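Local coordinates for L-isoleucine-4-hydroxylase (Bacillus thuringiensis, PDB 6LNH), which catalyses the iron- and 2-oxoglutarate-dependent 4-hydroxylation of L-isoleucine, giving (4S)-4-hydroxy-L-isoleucine, succinate and carbon dioxide, at residues C[32-37]-C[212-217]; C[50-55]-C[114-119]; C[68-73]-C[148-153]; C[177-182]-C[236-241]. One frame throughout, in Å; residues are numbered along the deposited sequence.

Interaction 1: residues C[32-37]-C[212-217]; sequences LEISNE and LETLVF
Ile34 packs against Thr214 and Val216 where the outermost strand 31-34 runs antiparallel to strand 214-218, in the larger sheet of the cupin-type double-stranded beta-helix expected of a 2-oxoglutarate dioxygenase. Ile34 and Thr214 form a hydrogen-bonded pair; Ile34 N meets Thr214 O at 2.7 Å in an almost straight bond (178°), and Thr214 N returns a bond to Ile34 O. The isoleucine keeps CG1 beside its own backbone N (chi1 -63°) and extends from there, which carries CD1 to 3.7 Å from Val216 CG1, the two side chains crossing at about a right angle. Such beta-branched residues suit an extended strand and fill the apolar face compactly.

Leu32 continues that face: its CB lies 3.3 Å from Val216 CG2, and their backbones are joined by two further hydrogen bonds. Phe26 of helix 19-29 packs against both side chains. Glu33, on the other face beside Leu215, leads its carboxylate away from strand 214-218.

Beyond the strand, Asn36 takes over. Its ND2 bonds to Pro211 O and to the carboxylate of Glu210, the amide offering two N-H groups for two acceptors. The CB below it rests on Leu212, with Asn36 CB 3.5 Å from Leu212 CB, while Asn36 CA makes a C-H...O contact of 3.5 Å with Leu212 O.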
loop_
_atom_site.group_PDB
_atom_site.type_symbol
_atom_site.label_atom_id
_atom_site.label_comp_id
_atom_site.label_asym_id
_atom_site.label_seq_id
_atom_site.Cartn_x
_atom_site.Cartn_y
_atom_site.Cartn_z
ATOM N N LEU C 32 -10.367 21.060 8.719
ATOM C CA LEU C 32 -9.502 21.569 7.629
ATOM C C LEU C 32 -8.265 20.679 7.501
ATOM O O LEU C 32 -7.566 20.499 8.507
ATOM C CB LEU C 32 -9.101 23.005 7.976
ATOM C CG LEU C 32 -8.648 23.872 6.805
ATOM C CD1 LEU C 32 -7.150 24.103 6.858
ATOM C CD2 LEU C 32 -9.043 23.248 5.480
ATOM N N GLU C 33 -8.033 20.134 6.306
ATOM C CA GLU C 33 -6.824 19.309 6.061
ATOM C C GLU C 33 -5.711 20.257 5.611
ATOM O O GLU C 33 -5.987 21.132 4.778
ATOM C CB GLU C 33 -7.094 18.236 5.007
ATOM C CG GLU C 33 -8.486 17.644 5.089
ATOM C CD GLU C 33 -8.949 16.950 3.820
ATOM O OE1 GLU C 33 -10.058 17.270 3.346
ATOM O OE2 GLU C 33 -8.198 16.095 3.311
ATOM N N ILE C 34 -4.514 20.102 6.172
ATOM C CA ILE C 34 -3.371 20.984 5.800
ATOM C C ILE C 34 -2.224 20.104 5.304
ATOM O O ILE C 34 -1.955 19.076 5.946
ATOM C CB ILE C 34 -2.945 21.852 6.998
ATOM C CG1 ILE C 34 -4.063 22.802 7.435
ATOM C CG2 ILE C 34 -1.662 22.602 6.687
ATOM C CD1 ILE C 34 -3.816 23.465 8.766
ATOM N N SER C 35 -1.583 20.508 4.204
ATOM C CA SER C 35 -0.443 19.746 3.632
ATOM C C SER C 35 0.811 20.006 4.468
ATOM O O SER C 35 0.851 21.030 5.166
ATOM C CB SER C 35 -0.229 20.103 2.189
ATOM O OG SER C 35 -1.440 19.990 1.461
ATOM N N ASN C 36 1.814 19.131 4.357
ATOM C CA ASN C 36 3.069 19.257 5.147
ATOM C C ASN C 36 4.040 20.260 4.512
ATOM O O ASN C 36 5.058 20.556 5.151
ATOM C CB ASN C 36 3.748 17.902 5.346
ATOM C CG ASN C 36 3.845 17.090 4.073
ATOM O OD1 ASN C 36 3.422 17.537 3.010
ATOM N ND2 ASN C 36 4.397 15.894 4.171
ATOM N N GLU C 37 3.715 20.750 3.312
ATOM C CA GLU C 37 4.595 21.695 2.572
ATOM C C GLU C 37 4.934 22.908 3.444
ATOM O O GLU C 37 6.085 23.357 3.390
ATOM C CB GLU C 37 3.951 22.123 1.253
ATOM C CG GLU C 37 2.476 21.781 1.149
ATOM C CD GLU C 37 1.796 22.373 -0.075
ATOM O OE1 GLU C 37 0.784 21.798 -0.527
ATOM O OE2 GLU C 37 2.281 23.407 -0.575
ATOM N N LEU C 212 3.967 14.970 8.925
ATOM C CA LEU C 212 3.561 16.397 9.041
ATOM C C LEU C 212 2.244 16.644 8.304
ATOM O O LEU C 212 1.885 17.819 8.149
ATOM C CB LEU C 212 4.675 17.380 8.660
ATOM C CG LEU C 212 6.005 17.146 9.369
ATOM C CD1 LEU C 212 7.041 18.161 8.922
ATOM C CD2 LEU C 212 5.821 17.195 10.876
ATOM N N GLU C 213 1.541 15.581 7.888
ATOM C CA GLU C 213 0.190 15.804 7.311
ATOM C C GLU C 213 -0.668 16.261 8.492
ATOM O O GLU C 213 -0.528 15.688 9.586
ATOM C CB GLU C 213 -0.325 14.573 6.566
ATOM C CG GLU C 213 0.076 14.568 5.102
ATOM C CD GLU C 213 -0.642 13.555 4.229
ATOM O OE1 GLU C 213 -0.517 12.350 4.501
ATOM O OE2 GLU C 213 -1.319 13.979 3.275
ATOM N N THR C 214 -1.551 17.225 8.268
ATOM C CA THR C 214 -2.222 17.832 9.409
ATOM C C THR C 214 -3.726 17.914 9.185
ATOM O O THR C 214 -4.189 18.168 8.069
ATOM C CB THR C 214 -1.638 19.234 9.679
ATOM O OG1 THR C 214 -0.278 19.105 10.112
ATOM C CG2 THR C 214 -2.431 19.973 10.747
ATOM N N LEU C 215 -4.479 17.698 10.264
ATOM C CA LEU C 215 -5.930 17.822 10.281
ATOM C C LEU C 215 -6.325 18.624 11.511
ATOM O O LEU C 215 -5.897 18.305 12.626
ATOM C CB LEU C 215 -6.604 16.449 10.311
ATOM C CG LEU C 215 -8.082 16.349 9.938
ATOM C CD1 LEU C 215 -8.529 14.920 10.159
ATOM C CD2 LEU C 215 -8.941 17.315 10.746
ATOM N N VAL C 216 -7.120 19.672 11.310
ATOM C CA VAL C 216 -7.583 20.535 12.392
ATOM C C VAL C 216 -9.078 20.303 12.607
ATOM O O VAL C 216 -9.849 20.228 11.642
ATOM C CB VAL C 216 -7.244 22.011 12.104
ATOM C CG1 VAL C 216 -5.824 22.112 11.562
ATOM C CG2 VAL C 216 -8.208 22.634 11.131
ATOM N N PHE C 217 -9.475 20.130 13.867
ATOM C CA PHE C 217 -10.861 19.869 14.238
ATOM C C PHE C 217 -11.447 21.027 15.035
ATOM O O PHE C 217 -10.793 21.575 15.926
ATOM C CB PHE C 217 -11.005 18.605 15.091
ATOM C CG PHE C 217 -10.415 17.371 14.485
ATOM C CD1 PHE C 217 -10.910 16.849 13.302
ATOM C CD2 PHE C 217 -9.393 16.698 15.132
ATOM C CE1 PHE C 217 -10.375 15.694 12.762
ATOM C CE2 PHE C 217 -8.852 15.547 14.599
ATOM C CZ PHE C 217 -9.343 15.044 13.413
#

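Interaction 2: residues C[50-55]-C[114-119]; sequences TQAQLD and DSFLCN
Phe116 points its ring at helix 44-54, meeting Ala52 there, with its CB close to Asp55. Because CG stands opposite the backbone N (chi1 178°), the ring projects from its short helix onto the neighbouring one. There Ala52 O lies in the ring plane at the edge, 3.9 Å from Phe116 CE2, and the small Ala52 CB, 4.1 Å from the same carbon, leaves room for the ring to come in. Asp55 approaches obliquely, its carboxylate plane 36° from the ring, and Asp55 OD2 comes within 3.5 Å of Phe116 CB. That carboxylate is held by polar partners elsewhere: OD2 by Gln151 of the sheet and OD1 by Asn113, so a buried charge beside an aromatic ring is well provided for.

The arrangement is helix-to-helix packing on one side of the beta sheet, and it continues where the chain turns into helix 120-134. Asn119 is the N-cap of that helix; its OD1 accepts a bond from Leu121 N, the role for which asparagine is well suited. The other end of the amide, ND2, bonds to Leu48 O and rests 3.9 Å from Ala52 CB. Gln51 OE1 is 4.0 Å from Asn119 ND2, too far for a hydrogen bond, the two amide planes turned 61° apart.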
loop_
_atom_site.group_PDB
_atom_site.type_symbol
_atom_site.label_atom_id
_atom_site.label_comp_id
_atom_site.label_asym_id
_atom_site.label_seq_id
_atom_site.Cartn_x
_atom_site.Cartn_y
_atom_site.Cartn_z
ATOM N N THR C 50 13.479 13.936 11.731
ATOM C CA THR C 50 14.035 12.655 12.164
ATOM C C THR C 50 14.264 12.627 13.671
ATOM O O THR C 50 13.989 11.617 14.328
ATOM C CB THR C 50 15.333 12.353 11.412
ATOM O OG1 THR C 50 15.049 12.196 10.016
ATOM C CG2 THR C 50 15.971 11.069 11.929
ATOM N N GLN C 51 14.765 13.730 14.240
ATOM C CA GLN C 51 14.980 13.774 15.684
ATOM C C GLN C 51 13.658 13.721 16.436
ATOM O O GLN C 51 13.544 13.029 17.456
ATOM C CB GLN C 51 15.730 15.044 16.084
ATOM C CG GLN C 51 16.996 15.350 15.320
ATOM C CD GLN C 51 17.618 16.658 15.782
ATOM O OE1 GLN C 51 17.124 17.298 16.713
ATOM N NE2 GLN C 51 18.704 17.059 15.133
ATOM N N ALA C 52 12.656 14.464 15.959
ATOM C CA ALA C 52 11.336 14.420 16.580
ATOM C C ALA C 52 10.725 13.030 16.472
ATOM O O ALA C 52 10.106 12.541 17.423
ATOM C CB ALA C 52 10.423 15.466 15.944
ATOM N N GLN C 53 10.895 12.376 15.321
ATOM C CA GLN C 53 10.312 11.051 15.136
ATOM C C GLN C 53 10.959 10.038 16.067
ATOM O O GLN C 53 10.282 9.150 16.597
ATOM C CB GLN C 53 10.472 10.600 13.685
ATOM C CG GLN C 53 9.525 11.252 12.696
ATOM C CD GLN C 53 9.858 10.879 11.266
ATOM O OE1 GLN C 53 10.982 10.476 10.971
ATOM N NE2 GLN C 53 8.884 11.002 10.374
ATOM N N LEU C 54 12.268 10.167 16.288
ATOM C CA LEU C 54 12.978 9.208 17.119
ATOM C C LEU C 54 12.615 9.347 18.590
ATOM O O LEU C 54 12.809 8.397 19.357
ATOM C CB LEU C 54 14.487 9.372 16.935
ATOM C CG LEU C 54 15.077 8.780 15.655
ATOM C CD1 LEU C 54 16.560 9.115 15.521
ATOM C CD2 LEU C 54 14.856 7.281 15.612
ATOM N N ASP C 55 12.103 10.511 19.002
ATOM C CA ASP C 55 11.705 10.698 20.390
ATOM C C ASP C 55 10.506 9.843 20.777
ATOM O O ASP C 55 10.318 9.570 21.968
ATOM C CB ASP C 55 11.395 12.168 20.664
ATOM C CG ASP C 55 11.263 12.461 22.146
ATOM O OD1 ASP C 55 12.170 12.070 22.909
ATOM O OD2 ASP C 55 10.254 13.076 22.551
ATOM N N ASP C 114 12.336 17.946 27.009
ATOM C CA ASP C 114 12.739 19.296 26.620
ATOM C C ASP C 114 13.337 19.332 25.216
ATOM O O ASP C 114 13.109 20.287 24.465
ATOM C CB ASP C 114 13.734 19.851 27.638
ATOM C CG ASP C 114 13.061 20.324 28.908
ATOM O OD1 ASP C 114 11.985 20.955 28.817
ATOM O OD2 ASP C 114 13.605 20.055 29.998
ATOM N N SER C 115 14.105 18.305 24.843
ATOM C CA SER C 115 14.727 18.291 23.520
ATOM C C SER C 115 13.692 18.255 22.402
ATOM O O SER C 115 13.936 18.787 21.314
ATOM C CB SER C 115 15.677 17.100 23.402
ATOM O OG SER C 115 15.038 15.905 23.813
ATOM N N PHE C 116 12.535 17.640 22.650
ATOM C CA PHE C 116 11.455 17.636 21.670
ATOM C C PHE C 116 10.756 18.990 21.622
ATOM O O PHE C 116 10.401 19.468 20.540
ATOM C CB PHE C 116 10.470 16.502 21.993
ATOM C CG PHE C 116 9.275 16.418 21.060
ATOM C CD1 PHE C 116 8.241 17.348 21.104
ATOM C CD2 PHE C 116 9.189 15.387 20.140
ATOM C CE1 PHE C 116 7.158 17.252 20.245
ATOM C CE2 PHE C 116 8.107 15.283 19.279
ATOM C CZ PHE C 116 7.090 16.217 19.333
ATOM N N LEU C 117 10.562 19.631 22.778
ATOM C CA LEU C 117 9.821 20.890 22.798
ATOM C C LEU C 117 10.624 22.039 22.198
ATOM O O LEU C 117 10.041 22.949 21.597
ATOM C CB LEU C 117 9.428 21.242 24.235
ATOM C CG LEU C 117 8.342 20.447 24.958
ATOM C CD1 LEU C 117 8.321 20.840 26.428
ATOM C CD2 LEU C 117 6.985 20.686 24.321
ATOM N N CYS C 118 11.946 22.025 22.344
ATOM C CA CYS C 118 12.785 23.054 21.744
ATOM C C CYS C 118 13.236 22.721 20.326
ATOM O O CYS C 118 13.895 23.557 19.696
ATOM C CB CYS C 118 13.993 23.351 22.640
ATOM S SG CYS C 118 15.170 22.005 22.823
ATOM N N ASN C 119 12.929 21.529 19.820
ATOM C CA ASN C 119 13.207 21.208 18.429
ATOM C C ASN C 119 12.585 22.287 17.546
ATOM O O ASN C 119 11.355 22.449 17.552
ATOM C CB ASN C 119 12.653 19.826 18.079
ATOM C CG ASN C 119 12.887 19.430 16.620
ATOM O OD1 ASN C 119 12.749 20.236 15.699
ATOM N ND2 ASN C 119 13.236 18.167 16.412
#

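Interaction 3: residues C[68-73]-C[148-153]; sequences RARSYS and GLHQVR
Tyr72 and His150 lie side by side as an offset stack, ring centroids 4.5 Å apart and planes only 17° from parallel. They are a non-hydrogen-bonded pair of antiparallel strands, so both rings rise from the same face of the sheet. Tyr72 carries CG opposite its backbone N (chi1 170°), which leans the ring toward its partner and sets CD1 over the histidine face, displaced toward the rim, 3.2 Å from His150 CE1.

Arg70 stands on the other side of His150, its guanidinium turned 85° to the imidazole, although the modelled approach is too short to be trusted in detail. Val152 CG2 sits over the centre of one guanidinium face, 4.1 Å from Arg70 CZ; a flat cation tolerates a methyl there. Arg68 extends this face of the probable cupin-type double-stranded beta-helix toward the metal site, its side chain about 8 Å from the iron.

On the reverse face, the small Ser71 faces Gln151, whose NE2 bonds to Asp55, and Ser71 N bonds to Gln151 O at 2.9 Å. Helix 114-117 packs there on Leu149 and Gln151, while strands 236-247 and 84-86 continue the sheet beyond strands 145-156 and 68-77 respectively.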
loop_
_atom_site.group_PDB
_atom_site.type_symbol
_atom_site.label_atom_id
_atom_site.label_comp_id
_atom_site.label_asym_id
_atom_site.label_seq_id
_atom_site.Cartn_x
_atom_site.Cartn_y
_atom_site.Cartn_z
ATOM N N ARG C 68 -2.118 2.377 24.222
ATOM C CA ARG C 68 -1.062 3.229 23.610
ATOM C C ARG C 68 -0.192 3.896 24.683
ATOM O O ARG C 68 -0.444 3.675 25.875
ATOM C CB ARG C 68 -1.722 4.336 22.785
ATOM C CG ARG C 68 -2.320 5.452 23.630
ATOM C CD ARG C 68 -3.831 5.365 23.714
ATOM N NE ARG C 68 -4.470 6.672 23.711
ATOM C CZ ARG C 68 -5.316 7.096 24.644
ATOM N NH1 ARG C 68 -5.625 6.315 25.664
ATOM N NH2 ARG C 68 -5.849 8.301 24.555
ATOM N N ALA C 69 0.788 4.695 24.247
ATOM C CA ALA C 69 1.714 5.432 25.140
ATOM C C ALA C 69 1.619 6.926 24.816
ATOM O O ALA C 69 1.377 7.248 23.643
ATOM C CB ALA C 69 3.120 4.922 24.955
ATOM N N ARG C 70 1.814 7.801 25.806
ATOM C CA ARG C 70 1.679 9.256 25.535
ATOM C C ARG C 70 2.406 10.109 26.582
ATOM O O ARG C 70 2.730 9.592 27.662
ATOM C CB ARG C 70 0.197 9.640 25.520
ATOM C CG ARG C 70 -0.483 9.523 26.876
ATOM C CD ARG C 70 -1.956 9.877 26.834
ATOM N NE ARG C 70 -2.185 11.249 26.409
ATOM C CZ ARG C 70 -3.173 11.629 25.610
ATOM N NH1 ARG C 70 -4.028 10.736 25.146
ATOM N NH2 ARG C 70 -3.303 12.898 25.273
ATOM N N SER C 71 2.630 11.379 26.231
ATOM C CA SER C 71 3.254 12.398 27.059
ATOM C C SER C 71 2.493 13.693 26.835
ATOM O O SER C 71 1.920 13.910 25.763
ATOM C CB SER C 71 4.739 12.594 26.720
ATOM O OG SER C 71 5.525 11.526 27.212
ATOM N N TYR C 72 2.472 14.548 27.853
ATOM C CA TYR C 72 1.680 15.764 27.783
ATOM C C TYR C 72 2.440 16.920 28.412
ATOM O O TYR C 72 3.060 16.769 29.468
ATOM C CB TYR C 72 0.327 15.550 28.478
ATOM C CG TYR C 72 -0.523 16.785 28.696
ATOM C CD1 TYR C 72 -0.960 17.552 27.625
ATOM C CD2 TYR C 72 -0.932 17.152 29.973
ATOM C CE1 TYR C 72 -1.758 18.667 27.823
ATOM C CE2 TYR C 72 -1.728 18.262 30.181
ATOM C CZ TYR C 72 -2.137 19.017 29.103
ATOM O OH TYR C 72 -2.930 20.124 29.305
ATOM N N SER C 73 2.380 18.073 27.750
ATOM C CA SER C 73 2.879 19.326 28.293
ATOM C C SER C 73 2.031 20.442 27.707
ATOM O O SER C 73 1.414 20.286 26.650
ATOM C CB SER C 73 4.363 19.541 27.971
ATOM O OG SER C 73 5.178 18.610 28.666
ATOM N N GLY C 148 -2.199 23.002 24.729
ATOM C CA GLY C 148 -1.785 21.661 25.105
ATOM C C GLY C 148 -1.081 20.922 23.977
ATOM O O GLY C 148 -1.450 21.039 22.811
ATOM N N LEU C 149 -0.056 20.160 24.348
ATOM C CA LEU C 149 0.721 19.357 23.412
ATOM C C LEU C 149 0.654 17.905 23.859
ATOM O O LEU C 149 1.085 17.574 24.969
ATOM C CB LEU C 149 2.173 19.833 23.342
ATOM C CG LEU C 149 2.477 20.984 22.379
ATOM C CD1 LEU C 149 2.008 22.310 22.957
ATOM C CD2 LEU C 149 3.962 21.026 22.057
ATOM N N HIS C 150 0.128 17.042 22.995
ATOM C CA HIS C 150 0.002 15.620 23.289
ATOM C C HIS C 150 0.853 14.829 22.311
ATOM O O HIS C 150 0.596 14.844 21.102
ATOM C CB HIS C 150 -1.456 15.167 23.216
ATOM C CG HIS C 150 -2.330 15.765 24.273
ATOM N ND1 HIS C 150 -2.530 15.167 25.500
ATOM C CD2 HIS C 150 -3.063 16.902 24.286
ATOM C CE1 HIS C 150 -3.353 15.909 26.219
ATOM N NE2 HIS C 150 -3.688 16.969 25.507
ATOM N N GLN C 151 1.861 14.146 22.837
ATOM C CA GLN C 151 2.726 13.262 22.070
ATOM C C GLN C 151 2.214 11.843 22.294
ATOM O O GLN C 151 2.353 11.300 23.392
ATOM C CB GLN C 151 4.169 13.425 22.544
ATOM C CG GLN C 151 5.257 12.958 21.606
ATOM C CD GLN C 151 6.630 13.179 22.213
ATOM O OE1 GLN C 151 6.746 13.563 23.377
ATOM N NE2 GLN C 151 7.674 12.929 21.434
ATOM N N VAL C 152 1.636 11.238 21.257
ATOM C CA VAL C 152 0.977 9.942 21.380
ATOM C C VAL C 152 1.556 8.981 20.357
ATOM O O VAL C 152 1.679 9.318 19.174
ATOM C CB VAL C 152 -0.547 10.047 21.194
ATOM C CG1 VAL C 152 -1.212 8.709 21.515
ATOM C CG2 VAL C 152 -1.122 11.152 22.070
ATOM N N ARG C 153 1.915 7.791 20.814
ATOM C CA ARG C 153 2.288 6.683 19.945
ATOM C C ARG C 153 1.254 5.580 20.140
ATOM O O ARG C 153 1.169 4.985 21.219
ATOM C CB ARG C 153 3.692 6.181 20.270
ATOM C CG ARG C 153 4.087 4.892 19.596
ATOM C CD ARG C 153 5.588 4.747 19.722
ATOM N NE ARG C 153 6.294 5.214 18.528
ATOM C CZ ARG C 153 7.340 4.596 17.991
ATOM N NH1 ARG C 153 7.831 3.507 18.564
ATOM N NH2 ARG C 153 7.919 5.086 16.903
#

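Interaction 4: residues C[177-182]-C[236-241]; sequences VFLHLM and AFRDIL
Leu179 and Ile240 make the tight part of this contact: Leu179 CD1 lies 3.4 Å from Ile240 CG2, the side chains crossing at a slant. The leucine owes this reach to CG lying opposite its backbone N (chi1 177°). Leu181 adds its own methyl at about a right angle to Ile240, with CD1 atoms 3.9 Å apart. Strands 176-184 and 236-247 are adjacent central strands of the larger antiparallel sheet, consistent with the double-stranded beta-helix of 2-oxoglutarate dioxygenases, and branched aliphatic residues fill this face. The side chain of Leu179 is about 7 Å from the bound iron ion. Ile240 CD1 also covers one face of the Arg238 guanidinium.

Backbone bonds hold this region: His180 N to Leu241 O at 2.8 Å, Leu241 N back to His180 O, and Met182 N to Asp239 O. On the reverse face, Met182 CG, beside its own backbone N, lies 4.0 Å from Leu241 CB, the two side chains side by side.

Toward Ala236 the contact slackens. The antiparallel strands cross at 138°, a strong twist, and diverge; Phe237 makes no contact with 177-182 and is partly exposed to solvent.

Two buried polar side chains find partners outside the two segments. Asp239 forms a salt bridge with Arg153, which probably balances its charge, and His180 is gripped at both ring nitrogens, by Thr214 at ND1 and Asp129 at NE2. The carboxylate partner would probably keep a proton on NE2, and the paired grips fix the rotation of the imidazole.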
loop_
_atom_site.group_PDB
_atom_site.type_symbol
_atom_site.label_atom_id
_atom_site.label_comp_id
_atom_site.label_asym_id
_atom_site.label_seq_id
_atom_site.Cartn_x
_atom_site.Cartn_y
_atom_site.Cartn_z
ATOM N N VAL C 177 -8.378 21.794 17.869
ATOM C CA VAL C 177 -7.386 20.738 18.033
ATOM C C VAL C 177 -6.655 20.543 16.710
ATOM O O VAL C 177 -7.292 20.431 15.657
ATOM C CB VAL C 177 -8.034 19.417 18.496
ATOM C CG1 VAL C 177 -7.056 18.256 18.362
ATOM C CG2 VAL C 177 -8.527 19.542 19.928
ATOM N N PHE C 178 -5.325 20.500 16.767
ATOM C CA PHE C 178 -4.488 20.209 15.609
ATOM C C PHE C 178 -3.943 18.790 15.734
ATOM O O PHE C 178 -3.306 18.454 16.738
ATOM C CB PHE C 178 -3.335 21.208 15.495
ATOM C CG PHE C 178 -3.748 22.571 15.016
ATOM C CD1 PHE C 178 -4.409 23.452 15.857
ATOM C CD2 PHE C 178 -3.457 22.978 13.725
ATOM C CE1 PHE C 178 -4.783 24.710 15.412
ATOM C CE2 PHE C 178 -3.829 24.233 13.275
ATOM C CZ PHE C 178 -4.495 25.098 14.120
ATOM N N LEU C 179 -4.190 17.965 14.717
ATOM C CA LEU C 179 -3.657 16.609 14.632
ATOM C C LEU C 179 -2.540 16.597 13.592
ATOM O O LEU C 179 -2.796 16.788 12.399
ATOM C CB LEU C 179 -4.767 15.622 14.271
ATOM C CG LEU C 179 -4.408 14.149 14.072
ATOM C CD1 LEU C 179 -3.745 13.611 15.306
ATOM C CD2 LEU C 179 -5.648 13.333 13.746
ATOM N N HIS C 180 -1.306 16.374 14.039
ATOM C CA HIS C 180 -0.147 16.278 13.158
ATOM C C HIS C 180 0.368 14.845 13.172
ATOM O O HIS C 180 0.777 14.341 14.223
ATOM C CB HIS C 180 0.959 17.246 13.583
ATOM C CG HIS C 180 0.491 18.653 13.784
ATOM N ND1 HIS C 180 0.293 19.528 12.737
ATOM C CD2 HIS C 180 0.186 19.338 14.910
ATOM C CE1 HIS C 180 -0.118 20.691 13.210
ATOM N NE2 HIS C 180 -0.190 20.603 14.526
ATOM N N LEU C 181 0.351 14.196 12.011
ATOM C CA LEU C 181 0.998 12.898 11.876
ATOM C C LEU C 181 2.512 13.060 11.934
ATOM O O LEU C 181 3.089 13.869 11.202
ATOM C CB LEU C 181 0.582 12.232 10.566
ATOM C CG LEU C 181 1.168 10.849 10.281
ATOM C CD1 LEU C 181 0.763 9.852 11.356
ATOM C CD2 LEU C 181 0.734 10.368 8.907
ATOM N N MET C 182 3.158 12.284 12.803
ATOM C CA MET C 182 4.612 12.293 12.904
ATOM C C MET C 182 5.269 11.094 12.236
ATOM O O MET C 182 6.335 11.239 11.628
ATOM C CB MET C 182 5.031 12.354 14.374
ATOM C CG MET C 182 4.562 13.611 15.086
ATOM S SD MET C 182 5.231 15.120 14.358
ATOM C CE MET C 182 6.961 14.943 14.778
ATOM N N ALA C 236 3.208 -2.444 15.145
ATOM C CA ALA C 236 2.939 -1.316 14.268
ATOM C C ALA C 236 2.678 -0.071 15.105
ATOM O O ALA C 236 2.108 -0.143 16.197
ATOM C CB ALA C 236 1.741 -1.593 13.355
ATOM N N PHE C 237 3.104 1.077 14.583
ATOM C CA PHE C 237 3.057 2.330 15.319
ATOM C C PHE C 237 2.313 3.382 14.516
ATOM O O PHE C 237 2.323 3.375 13.283
ATOM C CB PHE C 237 4.465 2.850 15.643
ATOM C CG PHE C 237 5.236 1.963 16.572
ATOM C CD1 PHE C 237 4.639 1.441 17.708
ATOM C CD2 PHE C 237 6.555 1.636 16.301
ATOM C CE1 PHE C 237 5.346 0.614 18.566
ATOM C CE2 PHE C 237 7.270 0.809 17.154
ATOM C CZ PHE C 237 6.664 0.297 18.289
ATOM N N ARG C 238 1.679 4.296 15.242
ATOM C CA ARG C 238 1.162 5.538 14.681
ATOM C C ARG C 238 1.559 6.645 15.642
ATOM O O ARG C 238 1.022 6.736 16.752
ATOM C CB ARG C 238 -0.352 5.493 14.482
ATOM C CG ARG C 238 -0.898 6.698 13.733
ATOM C CD ARG C 238 -2.347 6.498 13.334
ATOM N NE ARG C 238 -2.866 7.652 12.605
ATOM C CZ ARG C 238 -3.660 8.572 13.139
ATOM N NH1 ARG C 238 -4.034 8.470 14.408
ATOM N NH2 ARG C 238 -4.083 9.592 12.406
ATOM N N ASP C 239 2.502 7.480 15.218
ATOM C CA ASP C 239 3.053 8.535 16.056
ATOM C C ASP C 239 2.316 9.825 15.730
ATOM O O ASP C 239 2.290 10.257 14.573
ATOM C CB ASP C 239 4.556 8.686 15.824
ATOM C CG ASP C 239 5.333 7.454 16.250
ATOM O OD1 ASP C 239 4.848 6.728 17.144
ATOM O OD2 ASP C 239 6.425 7.212 15.697
ATOM N N ILE C 240 1.730 10.436 16.750
ATOM C CA ILE C 240 0.864 11.589 16.568
ATOM C C ILE C 240 1.328 12.721 17.472
ATOM O O ILE C 240 1.911 12.492 18.537
ATOM C CB ILE C 240 -0.602 11.169 16.867
ATOM C CG1 ILE C 240 -1.222 10.465 15.655
ATOM C CG2 ILE C 240 -1.452 12.308 17.422
ATOM C CD1 ILE C 240 -1.171 11.270 14.394
ATOM N N LEU C 241 1.054 13.952 17.043
ATOM C CA LEU C 241 1.205 15.133 17.882
ATOM C C LEU C 241 -0.098 15.914 17.846
ATOM O O LEU C 241 -0.558 16.303 16.767
ATOM C CB LEU C 241 2.367 16.014 17.414
ATOM C CG LEU C 241 2.538 17.299 18.228
ATOM C CD1 LEU C 241 3.031 16.989 19.637
ATOM C CD2 LEU C 241 3.470 18.275 17.525
#

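From the N terminus, the chain first enters interaction 1 at 32-37, whose partner 212-217 closes a long loop. That loop contains all of interactions 2 and 3, which cross each other: 50-55 and 68-73 come in turn, then 114-119 closes the first and 148-153 the second. Interaction 4 opens at 177-182, still before 212-217, and closes at 236-241, so it crosses interaction 1 and follows 2 and 3 in series. Interactions 1, 4 and 3 knit successive strands of one sheet, with Leu212 N bonded to Leu181 O and Val152 O to Ile240 N. Interaction 2 lays helices against this sheet, meeting interaction 4 through Gln53 and Met182.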